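Local atomic coordinates of carbohydrate kinase, pfkB family (Enterococcus faecalis, PDB entry 3KTN), a protein that probably transfers phosphate to a sugar substrate, perhaps 2-keto-3-deoxygluconate, as a PfkB-family carbohydrate kinase, and binds a magnesium ion. Residues 14-19 with 92-97; 38-43 with 281-286; 249-254 with 265-270; 271-276 with 312-317. One frame throughout, in Å; residues are numbered along the deposited sequence.

Contact 1 (14-19 with 92-97)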
# COMPACT_ATOMS: atom_id res chain seq x y z
N ARG A 14 -16.95 7.33 3.50
CA ARG A 14 -15.95 7.92 4.38
C ARG A 14 -14.59 7.67 3.75
O ARG A 14 -14.26 6.54 3.38
CB ARG A 14 -15.96 7.30 5.78
CG ARG A 14 -14.78 7.78 6.62
CD ARG A 14 -14.74 7.15 8.01
NE ARG A 14 -13.39 7.21 8.57
CZ ARG A 14 -13.09 6.91 9.83
NH1 ARG A 14 -14.04 6.53 10.67
NH2 ARG A 14 -11.83 6.99 10.25
N PHE A 15 -13.80 8.73 3.61
CA PHE A 15 -12.47 8.62 3.03
C PHE A 15 -11.46 8.89 4.14
O PHE A 15 -11.52 9.92 4.80
CB PHE A 15 -12.30 9.65 1.91
CG PHE A 15 -13.19 9.42 0.73
CD1 PHE A 15 -12.98 8.33 -0.12
CD2 PHE A 15 -14.25 10.28 0.46
CE1 PHE A 15 -13.81 8.11 -1.22
CE2 PHE A 15 -15.08 10.07 -0.64
CZ PHE A 15 -14.86 8.98 -1.48
N THR A 16 -10.52 7.98 4.33
CA THR A 16 -9.54 8.15 5.39
C THR A 16 -8.14 7.83 4.91
O THR A 16 -7.91 6.77 4.31
CB THR A 16 -9.84 7.20 6.56
OG1 THR A 16 -11.23 7.29 6.90
CG2 THR A 16 -8.97 7.54 7.80
N PRO A 17 -7.19 8.74 5.14
CA PRO A 17 -5.81 8.46 4.72
C PRO A 17 -5.30 7.40 5.70
O PRO A 17 -5.80 7.29 6.82
CB PRO A 17 -5.10 9.80 4.93
CG PRO A 17 -6.22 10.83 4.88
CD PRO A 17 -7.34 10.13 5.60
N PRO A 18 -4.32 6.59 5.30
CA PRO A 18 -3.86 5.59 6.27
C PRO A 18 -3.09 6.16 7.48
O PRO A 18 -2.69 7.34 7.48
CB PRO A 18 -2.99 4.65 5.41
CG PRO A 18 -2.54 5.51 4.28
CD PRO A 18 -3.72 6.38 3.97
N GLU A 19 -2.93 5.33 8.50
CA GLU A 19 -2.21 5.69 9.72
C GLU A 19 -2.76 6.99 10.32
O GLU A 19 -3.97 7.08 10.56
CB GLU A 19 -0.71 5.77 9.40
CG GLU A 19 -0.17 4.42 8.84
CD GLU A 19 1.33 4.44 8.48
OE1 GLU A 19 1.71 3.85 7.45
OE2 GLU A 19 2.13 5.01 9.24
N ALA A 92 -11.96 11.92 6.74
CA ALA A 92 -11.61 11.85 8.15
C ALA A 92 -10.10 11.69 8.28
O ALA A 92 -9.54 10.65 7.93
CB ALA A 92 -12.34 10.68 8.81
N GLU A 93 -9.45 12.73 8.78
CA GLU A 93 -8.00 12.71 8.98
C GLU A 93 -7.80 12.40 10.45
O GLU A 93 -8.11 13.23 11.31
CB GLU A 93 -7.40 14.07 8.62
CG GLU A 93 -7.47 14.41 7.13
CD GLU A 93 -7.15 15.87 6.85
OE1 GLU A 93 -8.09 16.70 6.90
OE2 GLU A 93 -5.97 16.19 6.59
N MSE A 94 -7.29 11.21 10.75
CA MSE A 94 -7.12 10.77 12.14
C MSE A 94 -6.09 11.57 12.94
O MSE A 94 -4.95 11.74 12.52
CB MSE A 94 -6.76 9.28 12.17
CG MSE A 94 -7.74 8.40 11.40
SE MSE A 94 -9.61 8.73 11.88
CE MSE A 94 -10.02 10.12 10.70
N GLY A 95 -6.53 12.05 14.10
CA GLY A 95 -5.67 12.81 14.98
C GLY A 95 -4.84 11.89 15.86
O GLY A 95 -4.93 10.66 15.79
N TYR A 96 -4.04 12.50 16.72
CA TYR A 96 -3.16 11.77 17.63
C TYR A 96 -2.83 12.72 18.77
O TYR A 96 -2.56 13.90 18.54
CB TYR A 96 -1.87 11.40 16.89
CG TYR A 96 -0.93 10.53 17.67
CD1 TYR A 96 -0.94 9.14 17.51
CD2 TYR A 96 -0.01 11.08 18.57
CE1 TYR A 96 -0.05 8.33 18.21
CE2 TYR A 96 0.88 10.28 19.28
CZ TYR A 96 0.86 8.91 19.09
OH TYR A 96 1.75 8.10 19.77
N GLY A 97 -2.86 12.22 20.00
CA GLY A 97 -2.55 13.08 21.13
C GLY A 97 -3.42 14.33 21.13
O GLY A 97 -4.64 14.23 21.00
O HOH W 1 -5.63 9.83 8.71
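The parallel strands 12-16 and 88-93 are joined across this contact by one backbone bond, A92 N to F15 O at 2.8 Å. Past it the two chains drift apart, and a water takes over the bridging, accepting from M94 N and donating to P17 O. R14 carries much of the side-chain contact. With CG anti to the backbone N (chi1 172°) and an extended chain, its guanidinium passes the methyl of A92, NE lying 3.6 Å from A92 CB. That same NE donates in the guanidinium plane to T16 OG1 at 2.7 Å, a bond that restrains the turning of the flat group. Both strands belong to the small four-stranded sheet that, as in ribokinase relatives, stands apart from the central sheet as a lid. M94, present as selenomethionine, comes at R14 from the opposite direction, and its SE lies near NH2, although the placing of the far end of this side chain is less certain. T16 CG2 packs at 3.9 Å from M94 CG, the two side chains crossing at about a right angle. Beyond the segments, R14 forms salt bridges with D316 through NH1 and with D274 through NH2, while the ring of F15 stacks on F15 of the third subunit.

Contact 2 (38-43 with 281-286)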
# COMPACT_ATOMS: atom_id res chain seq x y z
N VAL A 38 -26.08 2.42 9.14
CA VAL A 38 -25.17 1.35 8.73
C VAL A 38 -24.41 0.82 9.95
O VAL A 38 -24.36 -0.39 10.18
CB VAL A 38 -24.17 1.84 7.66
CG1 VAL A 38 -23.27 0.69 7.20
CG2 VAL A 38 -24.94 2.42 6.48
N ASN A 39 -23.85 1.74 10.73
CA ASN A 39 -23.08 1.36 11.92
C ASN A 39 -23.94 0.57 12.89
O ASN A 39 -23.51 -0.46 13.43
CB ASN A 39 -22.53 2.59 12.65
CG ASN A 39 -21.73 3.51 11.73
OD1 ASN A 39 -21.28 3.09 10.66
ND2 ASN A 39 -21.55 4.75 12.15
N LEU A 40 -25.14 1.07 13.12
CA LEU A 40 -26.07 0.43 14.04
C LEU A 40 -26.43 -0.99 13.59
O LEU A 40 -26.21 -1.95 14.32
CB LEU A 40 -27.35 1.26 14.16
CG LEU A 40 -28.39 0.69 15.14
CD1 LEU A 40 -27.79 0.64 16.54
CD2 LEU A 40 -29.66 1.54 15.13
N LEU A 41 -26.99 -1.10 12.39
CA LEU A 41 -27.40 -2.40 11.87
C LEU A 41 -26.24 -3.38 11.70
O LEU A 41 -26.41 -4.59 11.92
CB LEU A 41 -28.13 -2.22 10.53
CG LEU A 41 -29.40 -1.36 10.57
CD1 LEU A 41 -30.09 -1.44 9.21
CD2 LEU A 41 -30.33 -1.84 11.69
N ALA A 42 -25.07 -2.86 11.32
CA ALA A 42 -23.89 -3.71 11.13
C ALA A 42 -23.53 -4.39 12.45
O ALA A 42 -23.28 -5.59 12.49
CB ALA A 42 -22.71 -2.88 10.63
N ASN A 43 -23.49 -3.61 13.53
CA ASN A 43 -23.15 -4.16 14.83
C ASN A 43 -24.22 -5.16 15.29
O ASN A 43 -23.89 -6.23 15.79
CB ASN A 43 -23.00 -3.05 15.87
CG ASN A 43 -22.18 -3.48 17.06
OD1 ASN A 43 -21.90 -4.67 17.24
ND2 ASN A 43 -21.80 -2.52 17.89
N ALA A 281 -22.24 2.27 18.50
CA ALA A 281 -21.91 0.96 19.08
C ALA A 281 -22.59 0.88 20.46
O ALA A 281 -23.03 -0.19 20.88
CB ALA A 281 -20.40 0.80 19.22
N TYR A 282 -22.66 2.00 21.16
CA TYR A 282 -23.31 2.03 22.47
C TYR A 282 -24.80 1.72 22.26
O TYR A 282 -25.37 0.87 22.94
CB TYR A 282 -23.17 3.40 23.13
CG TYR A 282 -23.82 3.46 24.50
CD1 TYR A 282 -23.24 2.81 25.59
CD2 TYR A 282 -25.03 4.14 24.71
CE1 TYR A 282 -23.83 2.82 26.85
CE2 TYR A 282 -25.64 4.17 25.97
CZ TYR A 282 -25.03 3.50 27.03
OH TYR A 282 -25.61 3.50 28.28
N ALA A 283 -25.41 2.41 21.30
CA ALA A 283 -26.82 2.20 20.99
C ALA A 283 -27.09 0.75 20.60
O ALA A 283 -28.09 0.16 21.02
CB ALA A 283 -27.26 3.13 19.88
N ALA A 284 -26.20 0.17 19.80
CA ALA A 284 -26.36 -1.21 19.38
C ALA A 284 -26.35 -2.13 20.59
O ALA A 284 -27.09 -3.12 20.63
CB ALA A 284 -25.25 -1.62 18.41
N GLY A 285 -25.51 -1.81 21.56
CA GLY A 285 -25.43 -2.61 22.77
C GLY A 285 -26.70 -2.49 23.59
O GLY A 285 -27.17 -3.48 24.17
N ILE A 286 -27.25 -1.28 23.65
CA ILE A 286 -28.49 -1.04 24.39
C ILE A 286 -29.63 -1.80 23.73
O ILE A 286 -30.37 -2.51 24.40
CB ILE A 286 -28.85 0.47 24.42
CG1 ILE A 286 -27.81 1.25 25.24
CG2 ILE A 286 -30.25 0.66 25.00
CD1 ILE A 286 -27.57 0.71 26.65
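The flat carboxamide of N43 is laid against the methyl of A284, with CG of N43 3.8 Å from CB of A284, and its outer end reaches the CA and CB of A281. The other planar group, the ring of Y282, sits on the side of its helix turned from the contact; one face carries CG1 of I286, 3.7 Å above the plane and offset toward the rim. Between the helices a leucine branch and an asparagine side chain meet the methyls of alanines. N43 has CG anti to its own N (chi1 -159°), which sends the amide across to the neighbouring helix, and its CB also lies 3.7 Å from CB of A284. L40 fills the adjoining place: CD1 rests 3.7 Å from A284 N, over the backbone between A283 and A284, and touches the methyls of both alanines. Helix 278-291 begins in the GAGD motif of the PfkB family, whose backbone in relatives forms an anion hole for the phosphate being transferred; here it packs against helix 36-46 in the interior of the ribokinase-like fold. The axes of the two short segments approach to 8.6 Å and cross at -44°, a closeness that the alanines allow by presenting only methyls. A polar tie lies just beside the packed surface, where N39 ND2 bonds to D280 of the GAGD motif. On the far sides, L41 packs on strand 50-57, while Y282 and I286 meet strand 237-245 and helix 296-310.

Contact 3 (249-254 with 265-270)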
# COMPACT_ATOMS: atom_id res chain seq x y z
N GLN A 249 -5.89 10.04 32.36
CA GLN A 249 -6.84 9.13 31.73
C GLN A 249 -8.20 9.69 31.29
O GLN A 249 -8.70 10.65 31.86
CB GLN A 249 -7.10 7.94 32.66
CG GLN A 249 -5.86 7.28 33.20
CD GLN A 249 -6.18 6.02 33.97
OE1 GLN A 249 -6.71 5.06 33.41
NE2 GLN A 249 -5.87 6.01 35.26
N ASN A 250 -8.77 9.05 30.28
CA ASN A 250 -10.09 9.41 29.76
C ASN A 250 -11.01 8.24 30.09
O ASN A 250 -10.58 7.09 30.13
CB ASN A 250 -10.05 9.63 28.25
CG ASN A 250 -9.33 10.90 27.87
OD1 ASN A 250 -9.69 11.99 28.32
ND2 ASN A 250 -8.31 10.78 27.03
N TYR A 251 -12.29 8.53 30.33
CA TYR A 251 -13.23 7.49 30.68
C TYR A 251 -14.55 7.60 29.93
O TYR A 251 -14.94 8.67 29.49
CB TYR A 251 -13.53 7.54 32.17
CG TYR A 251 -12.33 7.35 33.05
CD1 TYR A 251 -11.98 6.09 33.54
CD2 TYR A 251 -11.53 8.44 33.40
CE1 TYR A 251 -10.87 5.92 34.36
CE2 TYR A 251 -10.41 8.28 34.22
CZ TYR A 251 -10.09 7.02 34.69
OH TYR A 251 -8.99 6.85 35.51
N LEU A 252 -15.22 6.47 29.81
CA LEU A 252 -16.51 6.43 29.16
C LEU A 252 -17.47 5.81 30.15
O LEU A 252 -17.14 4.83 30.82
CB LEU A 252 -16.47 5.59 27.89
CG LEU A 252 -17.78 5.68 27.09
CD1 LEU A 252 -17.90 7.09 26.51
CD2 LEU A 252 -17.81 4.63 25.97
N SER A 253 -18.67 6.37 30.26
CA SER A 253 -19.67 5.85 31.17
C SER A 253 -21.03 5.88 30.49
O SER A 253 -21.40 6.88 29.89
CB SER A 253 -19.70 6.68 32.45
OG SER A 253 -20.49 6.04 33.43
N GLY A 254 -21.76 4.78 30.59
CA GLY A 254 -23.07 4.75 29.97
C GLY A 254 -24.19 4.82 30.99
O GLY A 254 -24.03 4.38 32.13
N SER A 265 -23.31 2.87 34.49
CA SER A 265 -22.22 1.91 34.54
C SER A 265 -21.04 2.59 35.23
O SER A 265 -21.02 3.82 35.37
CB SER A 265 -21.80 1.49 33.13
OG SER A 265 -20.98 2.48 32.54
N GLU A 266 -20.06 1.81 35.66
CA GLU A 266 -18.88 2.39 36.29
C GLU A 266 -18.00 2.96 35.18
O GLU A 266 -18.05 2.46 34.06
CB GLU A 266 -18.12 1.33 37.08
CG GLU A 266 -17.79 0.07 36.28
CD GLU A 266 -16.95 -0.92 37.07
OE1 GLU A 266 -17.38 -1.32 38.17
OE2 GLU A 266 -15.85 -1.29 36.58
N LYS A 267 -17.23 4.00 35.48
CA LYS A 267 -16.35 4.61 34.49
C LYS A 267 -15.41 3.56 33.91
O LYS A 267 -14.79 2.79 34.64
CB LYS A 267 -15.48 5.71 35.11
CG LYS A 267 -16.22 6.94 35.59
CD LYS A 267 -15.24 8.05 35.95
CE LYS A 267 -14.16 7.57 36.94
NZ LYS A 267 -13.13 8.63 37.21
N ARG A 268 -15.29 3.54 32.59
CA ARG A 268 -14.41 2.59 31.91
C ARG A 268 -13.27 3.36 31.26
O ARG A 268 -13.51 4.31 30.50
CB ARG A 268 -15.17 1.84 30.82
CG ARG A 268 -16.47 1.19 31.25
CD ARG A 268 -16.23 -0.16 31.88
NE ARG A 268 -15.34 -0.96 31.05
CZ ARG A 268 -15.12 -2.26 31.23
NH1 ARG A 268 -15.74 -2.91 32.21
NH2 ARG A 268 -14.27 -2.91 30.45
N PRO A 269 -12.01 2.98 31.56
CA PRO A 269 -10.89 3.69 30.93
C PRO A 269 -11.13 3.65 29.42
O PRO A 269 -11.52 2.62 28.88
CB PRO A 269 -9.68 2.87 31.36
CG PRO A 269 -10.10 2.31 32.69
CD PRO A 269 -11.54 1.90 32.44
N LEU A 270 -10.91 4.77 28.74
CA LEU A 270 -11.13 4.86 27.30
C LEU A 270 -9.87 5.21 26.52
O LEU A 270 -9.19 6.19 26.83
CB LEU A 270 -12.21 5.91 27.02
CG LEU A 270 -12.60 6.21 25.56
CD1 LEU A 270 -13.37 5.05 24.99
CD2 LEU A 270 -13.45 7.48 25.52
O HOH W 2 -7.44 6.71 29.10
O HOH W 3 -8.89 8.31 25.29
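K267 folds over the ring of Y251 and sets its ammonium group above one face, NZ standing 4.1 Å from the ring centroid and 13° off the normal: a cation-pi contact in which CE also takes part through a CH-pi approach. A bend at chi3 (-53°) in an otherwise extended chain turns the end of the lysine over the ring, while its CB stays beside CD1 of Y251. P269 meets the ring near CE1, which lies 4.1 Å from CG of the proline, although Y251 and P269 form a non-hydrogen-bonded pair whose side chains diverge. The next pair, L252 with R268, is hydrogen-bonded in both directions, L252 N to R268 O at 2.8 Å and R268 N to L252 O at 2.9 Å. Both side chains point to one face of the sheet, where R268 bends off toward helices 296-310 and 322-330. At one end L270 N donates to N250 O at 2.7 Å, and two waters join N250 to L270 O. At the other, S265 engages G254 twice: its OG accepts from G254 N at 3.1 Å, and its N donates to G254 O. The same OG bonds to T304 of helix 296-310. The whole is a beta hairpin, strands 250-257 and 262-269, forming one border of the chain's large mixed sheet.

Contact 4 (271-276 with 312-317)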
# COMPACT_ATOMS: atom_id res chain seq x y z
N LEU A 271 -9.55 4.40 25.52
CA LEU A 271 -8.39 4.63 24.66
C LEU A 271 -8.93 4.90 23.26
O LEU A 271 -9.56 4.05 22.63
CB LEU A 271 -7.45 3.42 24.69
CG LEU A 271 -6.77 3.22 26.05
CD1 LEU A 271 -5.91 1.96 26.04
CD2 LEU A 271 -5.92 4.45 26.39
N ASN A 272 -8.66 6.11 22.78
CA ASN A 272 -9.17 6.59 21.51
C ASN A 272 -8.29 6.42 20.27
O ASN A 272 -7.33 7.15 20.07
CB ASN A 272 -9.53 8.07 21.67
CG ASN A 272 -10.23 8.65 20.45
OD1 ASN A 272 -10.28 8.03 19.38
ND2 ASN A 272 -10.77 9.86 20.60
N LEU A 273 -8.64 5.45 19.43
CA LEU A 273 -7.92 5.27 18.18
C LEU A 273 -8.80 5.94 17.11
O LEU A 273 -8.30 6.62 16.23
CB LEU A 273 -7.73 3.78 17.85
CG LEU A 273 -7.08 3.45 16.50
CD1 LEU A 273 -5.70 4.12 16.40
CD2 LEU A 273 -6.95 1.95 16.35
N ASP A 274 -10.11 5.75 17.23
CA ASP A 274 -11.06 6.33 16.27
C ASP A 274 -12.43 6.35 16.94
O ASP A 274 -13.03 5.29 17.15
CB ASP A 274 -11.11 5.46 15.01
CG ASP A 274 -11.93 6.08 13.88
OD1 ASP A 274 -12.83 6.89 14.15
OD2 ASP A 274 -11.67 5.75 12.70
N ARG A 275 -12.94 7.54 17.27
CA ARG A 275 -14.24 7.62 17.93
C ARG A 275 -15.42 7.86 17.01
O ARG A 275 -16.57 7.84 17.44
CB ARG A 275 -14.22 8.72 18.99
CG ARG A 275 -13.74 10.05 18.47
CD ARG A 275 -13.95 11.14 19.49
NE ARG A 275 -15.36 11.50 19.58
CZ ARG A 275 -15.85 12.44 20.38
NH1 ARG A 275 -15.04 13.13 21.17
NH2 ARG A 275 -17.15 12.68 20.38
N ILE A 276 -15.15 8.10 15.73
CA ILE A 276 -16.24 8.37 14.80
C ILE A 276 -17.24 7.22 14.75
O ILE A 276 -16.88 6.09 14.47
CB ILE A 276 -15.70 8.64 13.39
CG1 ILE A 276 -14.67 9.77 13.46
CG2 ILE A 276 -16.85 9.05 12.46
CD1 ILE A 276 -14.05 10.10 12.15
N THR A 312 -11.49 1.44 19.71
CA THR A 312 -10.24 0.77 19.38
C THR A 312 -10.29 0.17 17.97
O THR A 312 -9.31 -0.42 17.50
CB THR A 312 -9.97 -0.39 20.33
OG1 THR A 312 -10.84 -1.48 19.98
CG2 THR A 312 -10.23 0.02 21.78
N ILE A 313 -11.43 0.32 17.31
CA ILE A 313 -11.63 -0.20 15.97
C ILE A 313 -11.52 0.91 14.95
O ILE A 313 -12.21 1.93 15.05
CB ILE A 313 -13.01 -0.90 15.85
CG1 ILE A 313 -13.04 -2.12 16.78
CG2 ILE A 313 -13.29 -1.29 14.40
CD1 ILE A 313 -14.37 -2.89 16.80
N GLN A 314 -10.63 0.76 13.97
CA GLN A 314 -10.48 1.80 12.95
C GLN A 314 -11.76 1.89 12.12
O GLN A 314 -12.32 0.86 11.72
CB GLN A 314 -9.27 1.48 12.06
CG GLN A 314 -7.94 1.51 12.82
CD GLN A 314 -6.76 1.20 11.93
OE1 GLN A 314 -6.40 1.99 11.04
NE2 GLN A 314 -6.14 0.04 12.15
N GLY A 315 -12.24 3.10 11.87
CA GLY A 315 -13.45 3.26 11.09
C GLY A 315 -14.72 3.33 11.93
O GLY A 315 -14.70 2.98 13.11
N ASP A 316 -15.81 3.77 11.30
CA ASP A 316 -17.11 3.93 11.96
C ASP A 316 -17.85 2.66 12.37
O ASP A 316 -18.57 2.65 13.37
CB ASP A 316 -18.08 4.70 11.05
CG ASP A 316 -17.58 6.06 10.65
OD1 ASP A 316 -18.35 7.03 10.78
OD2 ASP A 316 -16.42 6.17 10.20
N ILE A 317 -17.71 1.62 11.57
CA ILE A 317 -18.42 0.37 11.82
C ILE A 317 -17.94 -0.40 13.04
O ILE A 317 -16.79 -0.82 13.10
CB ILE A 317 -18.35 -0.59 10.61
CG1 ILE A 317 -18.64 0.16 9.30
CG2 ILE A 317 -19.36 -1.72 10.79
CD1 ILE A 317 -20.05 0.66 9.17
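T312 opens the second segment with its carbonyl oxygen 3.5 Å from CD2 of L273, while its CG2 lies near L271 O; the same carbonyl oxygen accepts from R99 of the fourth subunit. I313 turns its side chain away and contributes backbone, its O standing 3.7 Å from CB of D274. At Q314 the aliphatic part of the chain does the touching: CG is 3.7 Å from CD2 of L273, the two side chains crossing at a slant. G315 follows with the polar centre of the contact, its N donating to D274 OD2 at 2.8 Å from well above the carboxylate plane, 55° out of it. G315 has phi at 93° and psi at 165°, a backbone shape that its lack of a CB permits. D274 OD1 accepts from I276 N at 3.1 Å, closing an Asx turn, so that both carboxylate oxygens are held. At D316, the CA-H points to I276 O with CA 3.3 Å away, and OD1 comes to 3.0 Å from CG2 of I276, the side chains again oblique to each other. R14, the salt-bridge partner of both D274 and D316, would be expected to ease the repulsion between the two acids. D274 and I276 belong to the magnesium site of this entry, formed in the loop that leads into helix 278-291, and its position resembles that of the activating cation site of ribokinases.

Contact 2 is the deepest, its centre about 6 Å from the chain's centre, and its chemistry is van der Waals packing of alanine methyls against a leucine branch and an asparagine side chain; contact 3 is partly exposed and adds a cation-pi pair and waters to backbone ladder bonds. Contacts 1 and 4, buried yet polar, touch through R14, whose salt bridges tie the small sheet to both loops of contact 4, at D274 of the metal site and at D316. I317 of contact 4 packs on helix 36-46 of contact 2. Contacts 3, 4 and 2 draw on consecutive elements, segment 265-270 running into 271-276 and on to helix 278-291. Other subunits reach all but contact 2.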